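D-hydantoinase (Ralstonia pickettii, PDB 1NFG) probably catalyses the stereospecific hydrolysis of the cyclic amide bond of D-hydantoin derivatives, using two zinc ions bound in each subunit. Local coordinates at residues V132-E137 with L168-K173; G120-V125 with K371-F376; C92-D95 with S99-E102. One frame throughout, in Å; residues are numbered along the deposited sequence.

Contact 1: residues V132-E137 with L168-K173; sequences VIEELE and LDKAVK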
loop_
_atom_site.group_PDB
_atom_site.type_symbol
_atom_site.label_atom_id
_atom_site.label_comp_id
_atom_site.label_asym_id
_atom_site.label_seq_id
_atom_site.Cartn_x
_atom_site.Cartn_y
_atom_site.Cartn_z
ATOM N N VAL A 132 -8.722 0.871 39.686
ATOM C CA VAL A 132 -9.295 -0.026 38.687
ATOM C C VAL A 132 -8.195 -0.607 37.808
ATOM O O VAL A 132 -8.112 -1.822 37.613
ATOM C CB VAL A 132 -10.300 0.702 37.775
ATOM C CG1 VAL A 132 -10.608 -0.160 36.554
ATOM C CG2 VAL A 132 -11.582 0.998 38.542
ATOM N N ILE A 133 -7.352 0.267 37.282
ATOM C CA ILE A 133 -6.266 -0.167 36.429
ATOM C C ILE A 133 -5.321 -1.087 37.183
ATOM O O ILE A 133 -4.763 -2.025 36.619
ATOM C CB ILE A 133 -5.522 1.051 35.859
ATOM C CG1 ILE A 133 -6.335 1.604 34.685
ATOM C CG2 ILE A 133 -4.102 0.679 35.443
ATOM C CD1 ILE A 133 -5.743 2.825 34.046
ATOM N N GLU A 134 -5.162 -0.836 38.471
ATOM C CA GLU A 134 -4.281 -1.661 39.275
ATOM C C GLU A 134 -4.896 -3.056 39.468
ATOM O O GLU A 134 -4.187 -4.019 39.767
ATOM C CB GLU A 134 -4.023 -0.971 40.615
ATOM C CG GLU A 134 -2.570 -1.022 41.071
ATOM C CD GLU A 134 -1.582 -0.650 39.969
ATOM O OE1 GLU A 134 -1.810 0.355 39.259
ATOM O OE2 GLU A 134 -0.565 -1.364 39.818
ATOM N N GLU A 135 -6.211 -3.162 39.278
ATOM C CA GLU A 135 -6.898 -4.445 39.417
ATOM C C GLU A 135 -6.525 -5.396 38.279
ATOM O O GLU A 135 -6.641 -6.617 38.410
ATOM C CB GLU A 135 -8.424 -4.269 39.416
ATOM C CG GLU A 135 -9.037 -3.744 40.698
ATOM C CD GLU A 135 -10.561 -3.787 40.671
ATOM O OE1 GLU A 135 -11.153 -4.865 40.927
ATOM O OE2 GLU A 135 -11.172 -2.736 40.379
ATOM N N LEU A 136 -6.092 -4.837 37.154
ATOM C CA LEU A 136 -5.708 -5.652 36.012
ATOM C C LEU A 136 -4.518 -6.532 36.384
ATOM O O LEU A 136 -4.158 -7.451 35.655
ATOM C CB LEU A 136 -5.359 -4.758 34.822
ATOM C CG LEU A 136 -6.502 -3.873 34.315
ATOM C CD1 LEU A 136 -5.964 -2.959 33.231
ATOM C CD2 LEU A 136 -7.660 -4.721 33.790
ATOM N N GLU A 137 -3.912 -6.244 37.529
ATOM C CA GLU A 137 -2.777 -7.026 38.007
ATOM C C GLU A 137 -3.311 -8.234 38.761
ATOM O O GLU A 137 -2.562 -9.148 39.092
ATOM C CB GLU A 137 -1.905 -6.180 38.942
ATOM C CG GLU A 137 -1.227 -5.008 38.255
ATOM C CD GLU A 137 0.246 -5.251 37.995
ATOM O OE1 GLU A 137 0.641 -6.425 37.829
ATOM O OE2 GLU A 137 1.016 -4.266 37.942
ATOM N N LEU A 168 -2.789 -1.355 27.711
ATOM C CA LEU A 168 -1.838 -2.142 26.928
ATOM C C LEU A 168 -0.638 -2.469 27.805
ATOM O O LEU A 168 -0.104 -3.581 27.767
ATOM C CB LEU A 168 -1.347 -1.372 25.690
ATOM C CG LEU A 168 -1.930 -1.571 24.280
ATOM C CD1 LEU A 168 -2.668 -2.895 24.186
ATOM C CD2 LEU A 168 -2.854 -0.434 23.935
ATOM N N ASP A 169 -0.225 -1.497 28.607
ATOM C CA ASP A 169 0.925 -1.681 29.478
ATOM C C ASP A 169 0.683 -2.723 30.577
ATOM O O ASP A 169 1.554 -3.550 30.856
ATOM C CB ASP A 169 1.328 -0.336 30.082
ATOM C CG ASP A 169 2.620 -0.415 30.854
ATOM O OD1 ASP A 169 2.579 -0.819 32.036
ATOM O OD2 ASP A 169 3.679 -0.089 30.276
ATOM N N LYS A 170 -0.497 -2.686 31.195
ATOM C CA LYS A 170 -0.841 -3.644 32.241
ATOM C C LYS A 170 -0.960 -5.058 31.669
ATOM O O LYS A 170 -0.560 -6.035 32.311
ATOM C CB LYS A 170 -2.163 -3.255 32.910
ATOM C CG LYS A 170 -2.037 -2.179 33.977
ATOM C CD LYS A 170 -1.084 -2.616 35.081
ATOM C CE LYS A 170 -1.053 -1.615 36.223
ATOM N NZ LYS A 170 0.032 -1.915 37.202
ATOM N N ALA A 171 -1.514 -5.160 30.462
ATOM C CA ALA A 171 -1.681 -6.447 29.798
ATOM C C ALA A 171 -0.322 -7.102 29.543
ATOM O O ALA A 171 -0.165 -8.311 29.720
ATOM C CB ALA A 171 -2.418 -6.263 28.499
ATOM N N VAL A 172 0.661 -6.308 29.130
ATOM C CA VAL A 172 1.986 -6.856 28.877
ATOM C C VAL A 172 2.601 -7.383 30.167
ATOM O O VAL A 172 3.258 -8.422 30.174
ATOM C CB VAL A 172 2.934 -5.800 28.262
ATOM C CG1 VAL A 172 4.375 -6.264 28.361
ATOM C CG2 VAL A 172 2.580 -5.573 26.810
ATOM N N LYS A 173 2.386 -6.668 31.263
ATOM C CA LYS A 173 2.946 -7.081 32.542
ATOM C C LYS A 173 2.271 -8.313 33.128
ATOM O O LYS A 173 2.927 -9.134 33.761
ATOM C CB LYS A 173 2.895 -5.914 33.534
ATOM C CG LYS A 173 3.817 -4.779 33.109
ATOM C CD LYS A 173 3.713 -3.533 33.980
ATOM C CE LYS A 173 4.704 -2.477 33.485
ATOM N NZ LYS A 173 4.707 -1.232 34.299
#

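Contact 2: residues G120-V125 with K371-F376; sequences GYHIIV and KVFGMF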
loop_
_atom_site.group_PDB
_atom_site.type_symbol
_atom_site.label_atom_id
_atom_site.label_comp_id
_atom_site.label_asym_id
_atom_site.label_seq_id
_atom_site.Cartn_x
_atom_site.Cartn_y
_atom_site.Cartn_z
ATOM N N GLY A 120 -16.539 -18.123 29.990
ATOM C CA GLY A 120 -15.383 -17.434 30.540
ATOM C C GLY A 120 -15.734 -15.957 30.492
ATOM O O GLY A 120 -16.814 -15.613 30.002
ATOM N N TYR A 121 -14.864 -15.079 30.989
ATOM C CA TYR A 121 -15.171 -13.645 30.956
ATOM C C TYR A 121 -14.074 -12.789 30.356
ATOM O O TYR A 121 -12.890 -13.085 30.496
ATOM C CB TYR A 121 -15.398 -13.052 32.359
ATOM C CG TYR A 121 -16.469 -13.653 33.245
ATOM C CD1 TYR A 121 -17.674 -14.126 32.723
ATOM C CD2 TYR A 121 -16.287 -13.690 34.631
ATOM C CE1 TYR A 121 -18.673 -14.623 33.567
ATOM C CE2 TYR A 121 -17.276 -14.181 35.481
ATOM C CZ TYR A 121 -18.461 -14.648 34.948
ATOM O OH TYR A 121 -19.421 -15.158 35.794
ATOM N N HIS A 122 -14.488 -11.715 29.694
ATOM C CA HIS A 122 -13.555 -10.718 29.178
ATOM C C HIS A 122 -13.912 -9.591 30.134
ATOM O O HIS A 122 -15.074 -9.476 30.543
ATOM C CB HIS A 122 -13.909 -10.230 27.775
ATOM C CG HIS A 122 -13.805 -11.273 26.713
ATOM N ND1 HIS A 122 -12.626 -11.923 26.425
ATOM C CD2 HIS A 122 -14.723 -11.734 25.832
ATOM C CE1 HIS A 122 -12.821 -12.740 25.405
ATOM N NE2 HIS A 122 -14.084 -12.642 25.027
ATOM N N ILE A 123 -12.955 -8.755 30.502
ATOM C CA ILE A 123 -13.302 -7.667 31.396
ATOM C C ILE A 123 -13.285 -6.320 30.669
ATOM O O ILE A 123 -12.268 -5.930 30.088
ATOM C CB ILE A 123 -12.355 -7.620 32.621
ATOM C CG1 ILE A 123 -12.827 -6.532 33.592
ATOM C CG2 ILE A 123 -10.918 -7.388 32.166
ATOM C CD1 ILE A 123 -14.305 -6.649 33.979
ATOM N N ILE A 124 -14.423 -5.627 30.682
ATOM C CA ILE A 124 -14.519 -4.317 30.049
ATOM C C ILE A 124 -14.141 -3.242 31.056
ATOM O O ILE A 124 -14.709 -3.175 32.143
ATOM C CB ILE A 124 -15.940 -3.987 29.579
ATOM C CG1 ILE A 124 -16.344 -4.888 28.419
ATOM C CG2 ILE A 124 -16.005 -2.533 29.154
ATOM C CD1 ILE A 124 -17.672 -4.523 27.806
ATOM N N VAL A 125 -13.183 -2.401 30.687
ATOM C CA VAL A 125 -12.747 -1.315 31.548
ATOM C C VAL A 125 -13.244 0.009 30.965
ATOM O O VAL A 125 -12.686 0.506 29.989
ATOM C CB VAL A 125 -11.221 -1.275 31.640
ATOM C CG1 VAL A 125 -10.780 -0.144 32.549
ATOM C CG2 VAL A 125 -10.707 -2.600 32.145
ATOM N N LYS A 371 -7.593 -21.413 21.105
ATOM C CA LYS A 371 -6.155 -21.222 21.201
ATOM C C LYS A 371 -5.818 -19.820 21.682
ATOM O O LYS A 371 -5.108 -19.653 22.673
ATOM C CB LYS A 371 -5.486 -21.453 19.847
ATOM C CG LYS A 371 -5.355 -22.902 19.437
ATOM C CD LYS A 371 -4.674 -23.007 18.088
ATOM C CE LYS A 371 -4.404 -24.450 17.703
ATOM N NZ LYS A 371 -3.815 -24.537 16.340
ATOM N N VAL A 372 -6.332 -18.814 20.985
ATOM C CA VAL A 372 -6.050 -17.431 21.342
ATOM C C VAL A 372 -6.427 -17.074 22.774
ATOM O O VAL A 372 -5.609 -16.538 23.517
ATOM C CB VAL A 372 -6.764 -16.453 20.378
ATOM C CG1 VAL A 372 -6.533 -15.008 20.812
ATOM C CG2 VAL A 372 -6.252 -16.674 18.963
ATOM N N PHE A 373 -7.655 -17.391 23.170
ATOM C CA PHE A 373 -8.117 -17.050 24.507
ATOM C C PHE A 373 -7.835 -18.042 25.644
ATOM O O PHE A 373 -8.580 -18.112 26.618
ATOM C CB PHE A 373 -9.597 -16.691 24.421
ATOM C CG PHE A 373 -9.851 -15.479 23.574
ATOM C CD1 PHE A 373 -9.556 -14.203 24.058
ATOM C CD2 PHE A 373 -10.309 -15.607 22.264
ATOM C CE1 PHE A 373 -9.708 -13.066 23.249
ATOM C CE2 PHE A 373 -10.465 -14.480 21.443
ATOM C CZ PHE A 373 -10.162 -13.205 21.939
ATOM N N GLY A 374 -6.739 -18.783 25.505
ATOM C CA GLY A 374 -6.287 -19.732 26.513
ATOM C C GLY A 374 -7.204 -20.810 27.055
ATOM O O GLY A 374 -7.316 -20.965 28.268
ATOM N N MET A 375 -7.841 -21.567 26.169
ATOM C CA MET A 375 -8.739 -22.642 26.580
ATOM C C MET A 375 -8.384 -23.923 25.831
ATOM O O MET A 375 -9.098 -24.924 25.921
ATOM C CB MET A 375 -10.184 -22.275 26.261
ATOM C CG MET A 375 -10.648 -20.978 26.874
ATOM S SD MET A 375 -12.370 -20.674 26.481
ATOM C CE MET A 375 -12.233 -20.010 24.823
ATOM N N PHE A 376 -7.279 -23.874 25.092
ATOM C CA PHE A 376 -6.806 -24.996 24.284
ATOM C C PHE A 376 -5.698 -25.722 25.031
ATOM O O PHE A 376 -4.840 -25.087 25.634
ATOM C CB PHE A 376 -6.304 -24.447 22.936
ATOM C CG PHE A 376 -5.704 -25.476 22.022
ATOM C CD1 PHE A 376 -4.356 -25.805 22.110
ATOM C CD2 PHE A 376 -6.487 -26.111 21.059
ATOM C CE1 PHE A 376 -3.789 -26.761 21.242
ATOM C CE2 PHE A 376 -5.935 -27.063 20.193
ATOM C CZ PHE A 376 -4.582 -27.386 20.287
#

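Contact 3: residues C92-D95 with S99-E102; sequences CQQD and SLAE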
loop_
_atom_site.group_PDB
_atom_site.type_symbol
_atom_site.label_atom_id
_atom_site.label_comp_id
_atom_site.label_asym_id
_atom_site.label_seq_id
_atom_site.Cartn_x
_atom_site.Cartn_y
_atom_site.Cartn_z
ATOM N N CYS A 92 -17.782 -9.147 30.562
ATOM C CA CYS A 92 -18.153 -8.705 31.897
ATOM C C CYS A 92 -17.946 -7.194 31.900
ATOM O O CYS A 92 -16.819 -6.712 31.755
ATOM C CB CYS A 92 -17.250 -9.374 32.937
ATOM S SG CYS A 92 -17.464 -8.780 34.633
ATOM N N GLN A 93 -19.034 -6.451 32.068
ATOM C CA GLN A 93 -18.967 -4.994 32.035
ATOM C C GLN A 93 -18.897 -4.266 33.375
ATOM O O GLN A 93 -19.769 -4.424 34.229
ATOM C CB GLN A 93 -20.155 -4.450 31.237
ATOM C CG GLN A 93 -20.019 -2.980 30.898
ATOM C CD GLN A 93 -21.131 -2.491 30.002
ATOM O OE1 GLN A 93 -22.289 -2.422 30.413
ATOM N NE2 GLN A 93 -20.788 -2.156 28.763
ATOM N N GLN A 94 -17.859 -3.453 33.544
ATOM C CA GLN A 94 -17.689 -2.668 34.763
ATOM C C GLN A 94 -18.743 -1.568 34.801
ATOM O O GLN A 94 -19.227 -1.122 33.762
ATOM C CB GLN A 94 -16.296 -2.029 34.799
ATOM C CG GLN A 94 -16.154 -0.858 35.760
ATOM C CD GLN A 94 -14.856 -0.092 35.556
ATOM O OE1 GLN A 94 -14.484 0.217 34.425
ATOM N NE2 GLN A 94 -14.168 0.228 36.647
ATOM N N ASP A 95 -19.111 -1.148 36.006
ATOM C CA ASP A 95 -20.086 -0.077 36.180
ATOM C C ASP A 95 -19.293 1.142 36.610
ATOM O O ASP A 95 -18.406 1.038 37.455
ATOM C CB ASP A 95 -21.101 -0.451 37.254
ATOM C CG ASP A 95 -22.017 -1.569 36.816
ATOM O OD1 ASP A 95 -22.803 -1.352 35.870
ATOM O OD2 ASP A 95 -21.949 -2.668 37.412
ATOM N N SER A 99 -15.674 -1.159 41.144
ATOM C CA SER A 99 -14.462 -1.923 40.848
ATOM C C SER A 99 -14.671 -3.025 39.815
ATOM O O SER A 99 -15.805 -3.325 39.415
ATOM C CB SER A 99 -13.924 -2.563 42.123
ATOM O OG SER A 99 -14.833 -3.541 42.601
ATOM N N LEU A 100 -13.567 -3.630 39.385
ATOM C CA LEU A 100 -13.653 -4.715 38.418
ATOM C C LEU A 100 -14.194 -5.928 39.170
ATOM O O LEU A 100 -15.095 -6.625 38.686
ATOM C CB LEU A 100 -12.274 -5.007 37.800
ATOM C CG LEU A 100 -11.704 -3.830 36.996
ATOM C CD1 LEU A 100 -10.421 -4.240 36.313
ATOM C CD2 LEU A 100 -12.728 -3.366 35.972
ATOM N N ALA A 101 -13.654 -6.159 40.364
ATOM C CA ALA A 101 -14.108 -7.263 41.195
ATOM C C ALA A 101 -15.629 -7.170 41.365
ATOM O O ALA A 101 -16.336 -8.165 41.160
ATOM C CB ALA A 101 -13.425 -7.210 42.539
ATOM N N GLU A 102 -16.130 -5.981 41.722
ATOM C CA GLU A 102 -17.571 -5.782 41.902
ATOM C C GLU A 102 -18.284 -6.285 40.638
ATOM O O GLU A 102 -19.356 -6.888 40.713
ATOM C CB GLU A 102 -17.931 -4.285 42.139
ATOM C CG GLU A 102 -17.681 -3.672 43.566
ATOM C CD GLU A 102 -18.506 -2.376 43.834
ATOM O OE1 GLU A 102 -19.736 -2.422 43.616
ATOM O OE2 GLU A 102 -17.957 -1.321 44.264
HETATM O O HOH W 1 -18.122 -2.644 38.289
#

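Contact 1: residues V132-E137 with L168-K173
Lys-170 reaches from its helix to two glutamates of segment 132-137 at once, and its ammonium group closes a salt-bridge network with them. NZ lies 2.7 Å from Glu-134 OE2 and equally 2.7 Å from Glu-137 OE2, each contact being both a hydrogen bond and an ion pair. The two carboxylates are met differently. At Glu-134 the nitrogen comes from above the carboxylate plane, 39° out of it; at Glu-137 it arrives on the anti side and closer to the plane. Two negative groups around one amine would be expected to favour its protonated form.

The aliphatic part of the same lysine supplies the nonpolar half of the contact. Its CB packs on Leu-136 CD1 at 3.8 Å, while CG lies 3.8 Å from the methyl carbon Ile-133 CG2, the isoleucine and lysine chains crossing at about a right angle. The bend that lets one chain serve both purposes is at chi2 (-58°); past it the lysine runs extended to NZ. Glu-134 leaves its backbone pointing away from the other helix, and a turn at its own chi2 brings the carboxylate back to the amine. The backbones are closest at Leu-136 and Lys-170, whose CA atoms stand 6.5 Å apart. Beside the network, Lys-173 NZ pairs with Asp-169 OD1 at 3.1 Å, one turn earlier in the same helix, and Asp-169 OD2 is hydrogen-bonded to Tyr-190 OH of a second subunit.

The arrangement joins helix 130-135 and the residues that follow to helix 161-174. Leu-136 also touches Leu-100 of helix 100-111, whereas Ala-171 faces strand 178-180 through Val-178, which places the lysine bridge between a short helix and a strand-backed longer one.

Contact 2: residues G120-V125 with K371-F376
His-122 lies on an extended strand (phi -110°, psi 147°), whereas Phe-373 is the first residue to depart from helical geometry after helix 358-372, so a strand meets a helix end. Gly-374, with positive phi, is the C-prime residue of the Schellman motif that ends this helix; within it, the bond from Gly-374 N to Lys-371 O is weak.

The two buried rings form an offset edge-to-face pair, the imidazole directing its edge toward the phenyl face. Their centroids are 5.3 Å apart and their planes meet at 69°. His-122 CE1 does the touching, 3.8 Å from Phe-373 CE1 and at a similar distance from the adjoining CD1. From the preceding residue, Val-372 CG1 sits 4.0 Å above the centre of one phenyl face. Both imidazole nitrogens are engaged beyond the pair: ND1 with Ser-146 OG and NE2 with the carbonyl oxygen of Val-56. These two bonds would restrict rotation of the imidazole and so fix where CE1 meets the phenyl. The histidine side chain is about 6 Å from that of the zinc ligand His-57, so the pair lies near the zinc site.

In the TIM-barrel fold the rings join strand 118-124, parallel to strand 85-93, to the end of helix 358-372. Met-179 of strand 178-180 touches the side chains of both His-122 and Phe-373, and Phe-373 adds an edge-to-face contact with Tyr-234 of strand 233-235.

Contact 3: residues C92-D95 with S99-E102
Gln-94 meets Leu-100 just past the end of strand 85-93, whose last residues are Cys-92 and Gln-93. Its CB is set toward segment 99-102, and the residue carries the packing on this side. Its CG is anti to the backbone N (chi1 161°), and the chain continues extended, laying the amide end beside Leu-100. Leu-100 CD2 is the methyl that meets it, 3.9 Å from Gln-94 CD and likewise 3.9 Å from Gln-94 NE2. The two side chains cross obliquely, and CD2 also approaches Gln-94 CB at 4.0 Å, so the methyl touches the glutamine at its base and at its amide.

This is the strand-to-helix turn of a beta-alpha-beta unit, strand 85-93, helix 100-111 and strand 118-124, in the TIM-barrel fold of the amidohydrolases. The buried amide of Gln-94 is satisfied on both ends: OE1 accepts from Leu-126 N, and NE2 donates to His-98 O in the turn itself. Its orientation is thus set by backbone groups, with the leucine supplying nonpolar contact.

At Asp-95 the link becomes water-mediated. A single water accepts from Asp-95 N at 2.9 Å and donates to Ser-99 O at 2.7 Å, bridging the two backbones where no direct hydrogen bond joins them. Ser-99 itself is the N-cap of helix 100-111: its OG accepts from Glu-102 N over 2.9 Å, with an N-H...O angle of 159°. Chi1 of 66° turns the hydroxyl to that first-turn amide, while the two preceding amides, of Leu-100 and Ala-101, donate to the carboxylate of Glu-135.

How the contacts relate
The three contacts lie 14 to 16 Å apart, centre to centre, within the amidohydrolase range of the chain. Contact 3 comes first in sequence; contact 2 then opens on strand 118-124 and closes only at helix 358-372, with both segments of contact 1 falling between. Neighbouring parallel strands 85-93 and 118-124 tie contacts 3 and 2, through probable bonds from Cys-92 N to His-122 O and from Ile-124 N to Cys-92 O. Contact 1 reaches contact 3 through Glu-135, while Val-125 packs on Val-132 and Leu-136. Contact 2 is near the zinc site; contacts 1 and 3 are farther out in the surrounding helical layer and turns.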